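Local coordinates for protein peptide synthase (Silicibacter pomeroyi DSS-3, PDB 2QTP) that is of uncharacterised function but adopts a variant of the Bacillus chorismate mutase fold and may take part in amino-acid metabolism, at residues A56-L61 with I163-A168. Sequence-based numbering, arbitrary orientation. Where two conformers were deposited one is given.
Sequences AELGAL and IMVAVA
Leu58 and Gly59, successive residues of one helical turn, meet Val165 and Val167, alternate residues of an extended strand. The backbones come nearest at Gly59, whose CA lies 6.7 Å from CA of Val167, whereas CA of Leu58 and CA of Val165 are 8.0 Å apart. Segment 56-61 has helical phi/psi values near -60°/-45°; its bond from Leu61 N to Glu57 O measures 3.0 Å, that from Ala60 N to Ala56 O a weak 3.4 Å. No hydrogen bond joins the segments, and the contact is apolar. Its 131 Å² of buried surface, both sides summed, is divided rather evenly among the four residues.

The extended phi/psi values of 163-168 send alternate side chains to opposite faces of the strand, so Val165 and Val167 both start out toward the helix. This is helix-on-sheet packing in an alpha+beta fold, here the variant of the Bacillus chorismate mutase fold described for this family: helix 49-70 lies over a mixed sheet in which strand 162-171 runs antiparallel to both 21-37 and 79-86. The opposite face, bearing Met164 (selenomethionine), Ala166 and Ala168, packs against strand 131-135.

Leu58 reaches the strand through one methyl: CD1 stands 4.1 Å from CG2 of Val165, the two side chains meeting at a slant. With chi2 at 180°, CD1 continues the extended line from CA through CB and CG, carrying the methyl outward from the helix. In both valines the methyl that meets the helix is CG2, set anti to the carbonyl carbon and beside the backbone N. At Val167 the partner is backbone: CG2 comes within 4.2 Å of the CA of Gly59, a methyl against a helix surface that carries no side chain at that point. Ala34 of the adjoining strand also touches Leu58, Ile98 of helix 92-98 Val165, and Leu103 of a loop Val167.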
loop_
_atom_site.group_PDB
_atom_site.type_symbol
_atom_site.label_atom_id
_atom_site.label_comp_id
_atom_site.label_asym_id
_atom_site.label_seq_id
_atom_site.Cartn_x
_atom_site.Cartn_y
_atom_site.Cartn_z
ATOM N N ALA A 56 1.445 -11.033 -4.838
ATOM C CA ALA A 56 0.415 -11.890 -4.240
ATOM C C ALA A 56 0.647 -12.116 -2.734
ATOM O O ALA A 56 -0.277 -11.975 -1.949
ATOM C CB ALA A 56 0.316 -13.233 -4.990
ATOM N N GLU A 57 1.872 -12.454 -2.364
ATOM C CA GLU A 57 2.230 -12.691 -0.975
ATOM C C GLU A 57 2.202 -11.409 -0.147
ATOM O O GLU A 57 1.774 -11.429 0.994
ATOM C CB GLU A 57 3.612 -13.335 -0.909
ATOM C CG GLU A 57 3.657 -14.749 -1.490
ATOM C CD GLU A 57 5.067 -15.239 -1.755
ATOM O OE1 GLU A 57 5.960 -14.402 -2.044
ATOM O OE2 GLU A 57 5.271 -16.465 -1.695
ATOM N N LEU A 58 2.639 -10.294 -0.727
ATOM C CA LEU A 58 2.625 -9.011 -0.033
ATOM C C LEU A 58 1.223 -8.526 0.232
ATOM O O LEU A 58 0.936 -8.050 1.319
ATOM C CB LEU A 58 3.407 -7.935 -0.773
ATOM C CG LEU A 58 4.906 -7.963 -0.580
ATOM C CD1 LEU A 58 5.453 -6.824 -1.406
ATOM C CD2 LEU A 58 5.307 -7.864 0.875
ATOM N N GLY A 59 0.337 -8.649 -0.739
ATOM C CA GLY A 59 -1.036 -8.203 -0.529
ATOM C C GLY A 59 -1.713 -8.898 0.629
ATOM O O GLY A 59 -2.416 -8.278 1.454
ATOM N N ALA A 60 -1.507 -10.208 0.692
ATOM C CA ALA A 60 -2.015 -11.015 1.778
ATOM C C ALA A 60 -1.385 -10.566 3.100
ATOM O O ALA A 60 -2.077 -10.386 4.090
ATOM C CB ALA A 60 -1.715 -12.498 1.510
ATOM N N LEU A 61 -0.069 -10.401 3.107
ATOM C CA LEU A 61 0.653 -10.020 4.303
ATOM C C LEU A 61 0.212 -8.641 4.827
ATOM O O LEU A 61 -0.090 -8.488 6.015
ATOM C CB LEU A 61 2.168 -10.007 4.032
ATOM C CG LEU A 61 3.037 -9.382 5.148
ATOM C CD1 LEU A 61 3.002 -10.236 6.413
ATOM C CD2 LEU A 61 4.447 -9.229 4.668
ATOM N N ILE A 163 10.924 -1.064 -4.315
ATOM C CA ILE A 163 9.477 -0.793 -4.492
ATOM C C ILE A 163 8.817 -0.665 -3.095
ATOM O O ILE A 163 9.124 -1.459 -2.190
ATOM C CB ILE A 163 8.729 -1.876 -5.305
ATOM C CG1 ILE A 163 9.411 -2.141 -6.636
ATOM C CG2 ILE A 163 7.275 -1.474 -5.615
ATOM C CD1 ILE A 163 8.699 -3.176 -7.495
HETATM N N MSE A 164 7.984 0.375 -2.917
HETATM C CA MSE A 164 7.216 0.592 -1.691
HETATM C C MSE A 164 5.767 0.234 -2.052
HETATM O O MSE A 164 5.160 0.843 -2.927
HETATM C CB MSE A 164 7.348 2.044 -1.199
HETATM C CG MSE A 164 6.782 2.284 0.145
HETATM SE SE MSE A 164 6.979 4.016 0.872
HETATM C CE MSE A 164 5.733 5.038 -0.298
ATOM N N VAL A 165 5.249 -0.811 -1.429
ATOM C CA VAL A 165 3.909 -1.324 -1.725
ATOM C C VAL A 165 3.007 -1.089 -0.497
ATOM O O VAL A 165 3.429 -1.333 0.596
ATOM C CB VAL A 165 4.014 -2.844 -1.998
ATOM C CG1 VAL A 165 2.658 -3.408 -2.441
ATOM C CG2 VAL A 165 5.148 -3.112 -3.030
ATOM N N ALA A 166 1.770 -0.664 -0.705
ATOM C CA ALA A 166 0.827 -0.369 0.349
ATOM C C ALA A 166 -0.552 -0.993 0.113
ATOM O O ALA A 166 -1.045 -1.060 -1.018
ATOM C CB ALA A 166 0.677 1.179 0.513
ATOM N N VAL A 167 -1.161 -1.457 1.209
ATOM C CA VAL A 167 -2.561 -1.903 1.247
ATOM C C VAL A 167 -3.268 -1.131 2.374
ATOM O O VAL A 167 -2.735 -1.007 3.494
ATOM C CB VAL A 167 -2.656 -3.420 1.486
ATOM C CG1 VAL A 167 -4.094 -3.837 1.781
ATOM C CG2 VAL A 167 -2.025 -4.214 0.268
ATOM N N ALA A 168 -4.454 -0.600 2.084
ATOM C CA ALA A 168 -5.230 0.168 3.054
ATOM C C ALA A 168 -6.624 -0.434 3.185
ATOM O O ALA A 168 -7.134 -1.034 2.234
ATOM C CB ALA A 168 -5.333 1.618 2.611
#